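PDB 1I5G: tryparedoxin II from Crithidia fasciculata, which probably carries reducing equivalents from trypanothione to its target proteins as a thioredoxin-like dithiol oxidoreductase, and binds glutathionylspermidine here. Local coordinates for residues N12-G16 / A17-I21; W70-S73 / A74-K78. The protein carries 1 engineered substitution. One frame throughout, in Å; residues are numbered along the deposited sequence.

Interaction 1: residues N12-G16 / A17-I21; sequences NVLKG and AAADI
V13 and I21 pair across an antiparallel beta hairpin, strand 12-15 turning back into strand 18-22. A type II' turn from K15 to A18 joins the two strands, with G16 at positive phi. The turn is closed by two backbone bonds. A18 N gives to K15 O at 3.0 Å. K15 N gives to A18 O at 3.2 Å. At the other pair V13 N gives to I21 O at 3.0 Å. The return bond, I21 N to V13 O, is weak. A beta bulge shifts the register by one between this pair and K15-A18. I21 O takes a second donor. N12 ND2 reaches it in a nearly straight bond (3.1 Å, 170°). The oxygen lies in the amide plane of N12, but ND2 comes from above the carbonyl plane of I21, while V13 N sits closer to that plane. With CG anti to its own carbonyl carbon (chi1 -70°), the N12 amide is directed at the other strand. Without the amide, as with an alanine here, I21 O would probably keep only V13 N as a donor across the hairpin. Apolar contacts lie on the two faces of the hairpin. L14 CD2 touches A19 CB, while the L14 side chain also packs on F77 and Y81 of helix 74-81. The backbone of L14 bonds to A88, tying the hairpin to strand 87-88. The V13 and I21 side chains cross at about a right angle, CG2 to CG2 at 3.7 Å, and I21 CG1 rests against K15 CB.

Interaction 2: residues W70-S73 / A74-K78; sequences WDES and AEDFK
S73 is the N-cap of helix 74-81 and meets D76 and F77 one turn on. This cap is the tight part of the contact. Its OG accepts from D76 N at 3.1 Å in a fairly straight bond (165°). The OG lies between the backbone N and the carbonyl carbon (chi1 67°), which turns it over the first turn of the helix. The same oxygen gives a weak bond to E75 OE1. The E75 chain bends at chi2 to bring that carboxylate back to the cap. S73 O takes the N-H of F77 at 2.9 Å and starts the helical bonding. S73 N is buried and has no partner in the model. D71 and F77 are also buried but meet at longer range. The D71 carboxylate lies against the backbone of F77, with OD2 3.9 Å from F77 CA. Its oxygens bond outside the contact, OD2 to S69 OG and OD1 to S38 N, so the carboxylate is held at both oxygens. The solvent side is looser. E72 is exposed, and its OE2 stands 4.1 Å from D76 OD2. These like charges would tend to repel. A water between them donates to E72 OE2 at 2.9 Å and, weakly, to D76 OD2, and so links the two carboxylates. The segment links strand 63-69 to helix 74-81 in this thioredoxin-like fold. F77 packs on L67 and S69 of that strand, and its ring meets F91 at about 45°. The backbone of W70 bonds to S36 at the end of the neighbouring strand 30-36.

Interaction 1 comes first along the chain and closes before interaction 2 opens. Their centres are about 16 Å apart. The hairpin of residues 12-21 forms one edge of the mixed sheet, with strand 18-22 outermost. Residues 70-78 run from the end of strand 63-69, closer to the middle of that sheet, into helix 74-81. The two meet where L14 CD1 packs on F77 CE2 at 3.8 Å. Through F77, helix 74-81 packs on both the hairpin and strand 63-69. Interaction 2 lies near the ligand site: the E72 side chain is about 11 Å from the bound glutathionylspermidine, and W39, a pocket residue, touches E72 and bonds to W70 O.

Interaction 1: residues N12-G16 / A17-I21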
loop_
_atom_site.group_PDB
_atom_site.type_symbol
_atom_site.label_atom_id
_atom_site.label_comp_id
_atom_site.label_asym_id
_atom_site.label_seq_id
_atom_site.Cartn_x
_atom_site.Cartn_y
_atom_site.Cartn_z
ATOM N N ASN A 12 -9.405 -9.088 -7.436
ATOM C CA ASN A 12 -10.045 -7.963 -6.770
ATOM C C ASN A 12 -9.293 -7.611 -5.507
ATOM O O ASN A 12 -8.708 -8.436 -4.843
ATOM C CB ASN A 12 -11.517 -8.239 -6.397
ATOM C CG ASN A 12 -12.422 -8.302 -7.608
ATOM O OD1 ASN A 12 -13.041 -9.329 -7.833
ATOM N ND2 ASN A 12 -12.505 -7.208 -8.392
ATOM N N VAL A 13 -9.329 -6.344 -5.160
ATOM C CA VAL A 13 -8.803 -5.821 -3.912
ATOM C C VAL A 13 -9.920 -5.189 -3.110
ATOM O O VAL A 13 -11.029 -4.938 -3.607
ATOM C CB VAL A 13 -7.613 -4.880 -4.140
ATOM C CG1 VAL A 13 -6.482 -5.613 -4.838
ATOM C CG2 VAL A 13 -8.033 -3.714 -4.979
ATOM N N LEU A 14 -9.644 -4.930 -1.835
ATOM C CA LEU A 14 -10.648 -4.388 -0.917
ATOM C C LEU A 14 -10.661 -2.883 -0.887
ATOM O O LEU A 14 -9.640 -2.233 -1.117
ATOM C CB LEU A 14 -10.292 -4.811 0.513
ATOM C CG LEU A 14 -10.065 -6.293 0.784
ATOM C CD1 LEU A 14 -9.911 -6.495 2.277
ATOM C CD2 LEU A 14 -11.133 -7.236 0.252
ATOM N N LYS A 15 -11.837 -2.317 -0.600
ATOM C CA LYS A 15 -12.013 -0.916 -0.238
ATOM C C LYS A 15 -13.128 -0.916 0.804
ATOM O O LYS A 15 -14.267 -1.288 0.502
ATOM C CB LYS A 15 -12.474 -0.021 -1.399
ATOM C CG LYS A 15 -12.508 1.426 -0.985
ATOM C CD LYS A 15 -12.697 2.294 -2.210
ATOM C CE LYS A 15 -12.717 3.739 -1.732
ATOM N NZ LYS A 15 -11.807 4.079 -0.601
ATOM N N GLY A 16 -12.852 -0.490 2.026
ATOM C CA GLY A 16 -13.881 -0.501 3.061
ATOM C C GLY A 16 -14.362 -1.918 3.299
ATOM O O GLY A 16 -13.579 -2.818 3.593
ATOM N N ALA A 17 -15.675 -2.086 3.167
ATOM C CA ALA A 17 -16.342 -3.375 3.332
ATOM C C ALA A 17 -16.509 -4.146 2.040
ATOM O O ALA A 17 -17.002 -5.254 2.107
ATOM C CB ALA A 17 -17.695 -3.197 4.062
ATOM N N ALA A 18 -16.112 -3.561 0.917
ATOM C CA ALA A 18 -16.310 -4.238 -0.365
ATOM C C ALA A 18 -15.055 -4.900 -0.910
ATOM O O ALA A 18 -13.936 -4.702 -0.369
ATOM C CB ALA A 18 -16.835 -3.307 -1.438
ATOM N N ALA A 19 -15.195 -5.688 -1.951
ATOM C CA ALA A 19 -14.154 -6.458 -2.590
ATOM C C ALA A 19 -14.371 -6.457 -4.101
ATOM O O ALA A 19 -14.131 -7.461 -4.772
ATOM C CB ALA A 19 -14.107 -7.851 -2.018
ATOM N N ASP A 20 -14.796 -5.288 -4.613
ATOM C CA ASP A 20 -15.185 -5.118 -6.004
ATOM C C ASP A 20 -14.219 -4.248 -6.800
ATOM O O ASP A 20 -14.496 -3.967 -7.967
ATOM C CB ASP A 20 -16.622 -4.622 -6.120
ATOM C CG ASP A 20 -16.823 -3.221 -5.595
ATOM O OD1 ASP A 20 -16.015 -2.777 -4.762
ATOM O OD2 ASP A 20 -17.744 -2.434 -5.950
ATOM N N ILE A 21 -13.101 -3.856 -6.198
ATOM C CA ILE A 21 -12.134 -2.995 -6.879
ATOM C C ILE A 21 -11.317 -3.865 -7.773
ATOM O O ILE A 21 -10.779 -4.895 -7.398
ATOM C CB ILE A 21 -11.320 -2.197 -5.865
ATOM C CG1 ILE A 21 -12.156 -1.404 -4.869
ATOM C CG2 ILE A 21 -10.328 -1.301 -6.596
ATOM C CD1 ILE A 21 -13.149 -0.432 -5.500
#

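Interaction 2: residues W70-S73 / A74-K78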
loop_
_atom_site.group_PDB
_atom_site.type_symbol
_atom_site.label_atom_id
_atom_site.label_comp_id
_atom_site.label_asym_id
_atom_site.label_seq_id
_atom_site.Cartn_x
_atom_site.Cartn_y
_atom_site.Cartn_z
ATOM N N TRP A 70 1.080 -7.896 7.145
ATOM C CA TRP A 70 1.794 -8.906 7.901
ATOM C C TRP A 70 1.054 -9.218 9.189
ATOM O O TRP A 70 1.660 -9.662 10.166
ATOM C CB TRP A 70 3.207 -8.436 8.226
ATOM C CG TRP A 70 4.222 -8.456 7.127
ATOM C CD1 TRP A 70 4.047 -8.654 5.785
ATOM C CD2 TRP A 70 5.640 -8.294 7.301
ATOM N NE1 TRP A 70 5.247 -8.606 5.118
ATOM C CE2 TRP A 70 6.240 -8.387 6.032
ATOM C CE3 TRP A 70 6.469 -8.077 8.407
ATOM C CZ2 TRP A 70 7.605 -8.274 5.844
ATOM C CZ3 TRP A 70 7.826 -7.959 8.211
ATOM C CH2 TRP A 70 8.380 -8.069 6.938
ATOM N N ASP A 71 -0.251 -9.037 9.268
ATOM C CA ASP A 71 -0.984 -9.290 10.496
ATOM C C ASP A 71 -1.009 -10.778 10.819
ATOM O O ASP A 71 -0.841 -11.661 9.978
ATOM C CB ASP A 71 -2.402 -8.725 10.349
ATOM C CG ASP A 71 -2.442 -7.228 10.487
ATOM O OD1 ASP A 71 -2.228 -6.729 11.639
ATOM O OD2 ASP A 71 -2.664 -6.504 9.473
ATOM N N GLU A 72 -1.223 -11.027 12.116
ATOM C CA GLU A 72 -1.127 -12.393 12.657
ATOM C C GLU A 72 -2.353 -13.269 12.394
ATOM O O GLU A 72 -2.283 -14.504 12.370
ATOM C CB GLU A 72 -0.979 -12.333 14.178
ATOM C CG GLU A 72 0.169 -11.483 14.696
ATOM C CD GLU A 72 0.389 -11.577 16.195
ATOM O OE1 GLU A 72 1.070 -12.554 16.593
ATOM O OE2 GLU A 72 -0.116 -10.696 16.928
ATOM N N SER A 73 -3.500 -12.654 12.212
ATOM C CA SER A 73 -4.746 -13.387 12.073
ATOM C C SER A 73 -5.708 -12.559 11.250
ATOM O O SER A 73 -5.572 -11.338 11.060
ATOM C CB SER A 73 -5.453 -13.644 13.416
ATOM O OG SER A 73 -5.919 -12.440 14.003
ATOM N N ALA A 74 -6.732 -13.242 10.766
ATOM C CA ALA A 74 -7.789 -12.675 9.973
ATOM C C ALA A 74 -8.475 -11.610 10.803
ATOM O O ALA A 74 -8.830 -10.566 10.320
ATOM C CB ALA A 74 -8.820 -13.749 9.595
ATOM N N GLU A 75 -8.653 -11.857 12.094
ATOM C CA GLU A 75 -9.339 -10.881 12.925
ATOM C C GLU A 75 -8.527 -9.601 13.126
ATOM O O GLU A 75 -9.013 -8.487 13.092
ATOM C CB GLU A 75 -9.717 -11.555 14.239
ATOM C CG GLU A 75 -10.229 -12.979 13.998
ATOM C CD GLU A 75 -9.187 -14.060 13.683
ATOM O OE1 GLU A 75 -8.243 -14.288 14.468
ATOM O OE2 GLU A 75 -9.207 -14.763 12.665
ATOM N N ASP A 76 -7.225 -9.741 13.333
ATOM C CA ASP A 76 -6.344 -8.585 13.491
ATOM C C ASP A 76 -6.319 -7.785 12.198
ATOM O O ASP A 76 -6.359 -6.566 12.219
ATOM C CB ASP A 76 -4.921 -9.024 13.879
ATOM C CG ASP A 76 -4.839 -9.581 15.287
ATOM O OD1 ASP A 76 -5.656 -9.187 16.128
ATOM O OD2 ASP A 76 -3.975 -10.439 15.560
ATOM N N PHE A 77 -6.240 -8.468 11.061
ATOM C CA PHE A 77 -6.340 -7.755 9.782
ATOM C C PHE A 77 -7.613 -6.931 9.659
ATOM O O PHE A 77 -7.592 -5.752 9.296
ATOM C CB PHE A 77 -6.315 -8.733 8.618
ATOM C CG PHE A 77 -6.516 -8.106 7.260
ATOM C CD1 PHE A 77 -5.462 -7.622 6.481
ATOM C CD2 PHE A 77 -7.789 -8.005 6.729
ATOM C CE1 PHE A 77 -5.688 -7.077 5.240
ATOM C CE2 PHE A 77 -8.042 -7.452 5.479
ATOM C CZ PHE A 77 -6.971 -6.975 4.732
ATOM N N LYS A 78 -8.739 -7.577 9.967
ATOM C CA LYS A 78 -10.016 -6.892 9.839
ATOM C C LYS A 78 -10.048 -5.614 10.651
ATOM O O LYS A 78 -10.434 -4.581 10.133
ATOM C CB LYS A 78 -11.127 -7.827 10.321
ATOM C CG LYS A 78 -12.524 -7.292 10.030
ATOM C CD LYS A 78 -13.667 -8.246 10.415
ATOM C CE LYS A 78 -15.034 -7.510 10.456
ATOM N NZ LYS A 78 -16.172 -8.403 10.849
HETATM O O HOH W 1 -1.932 -8.587 16.304
#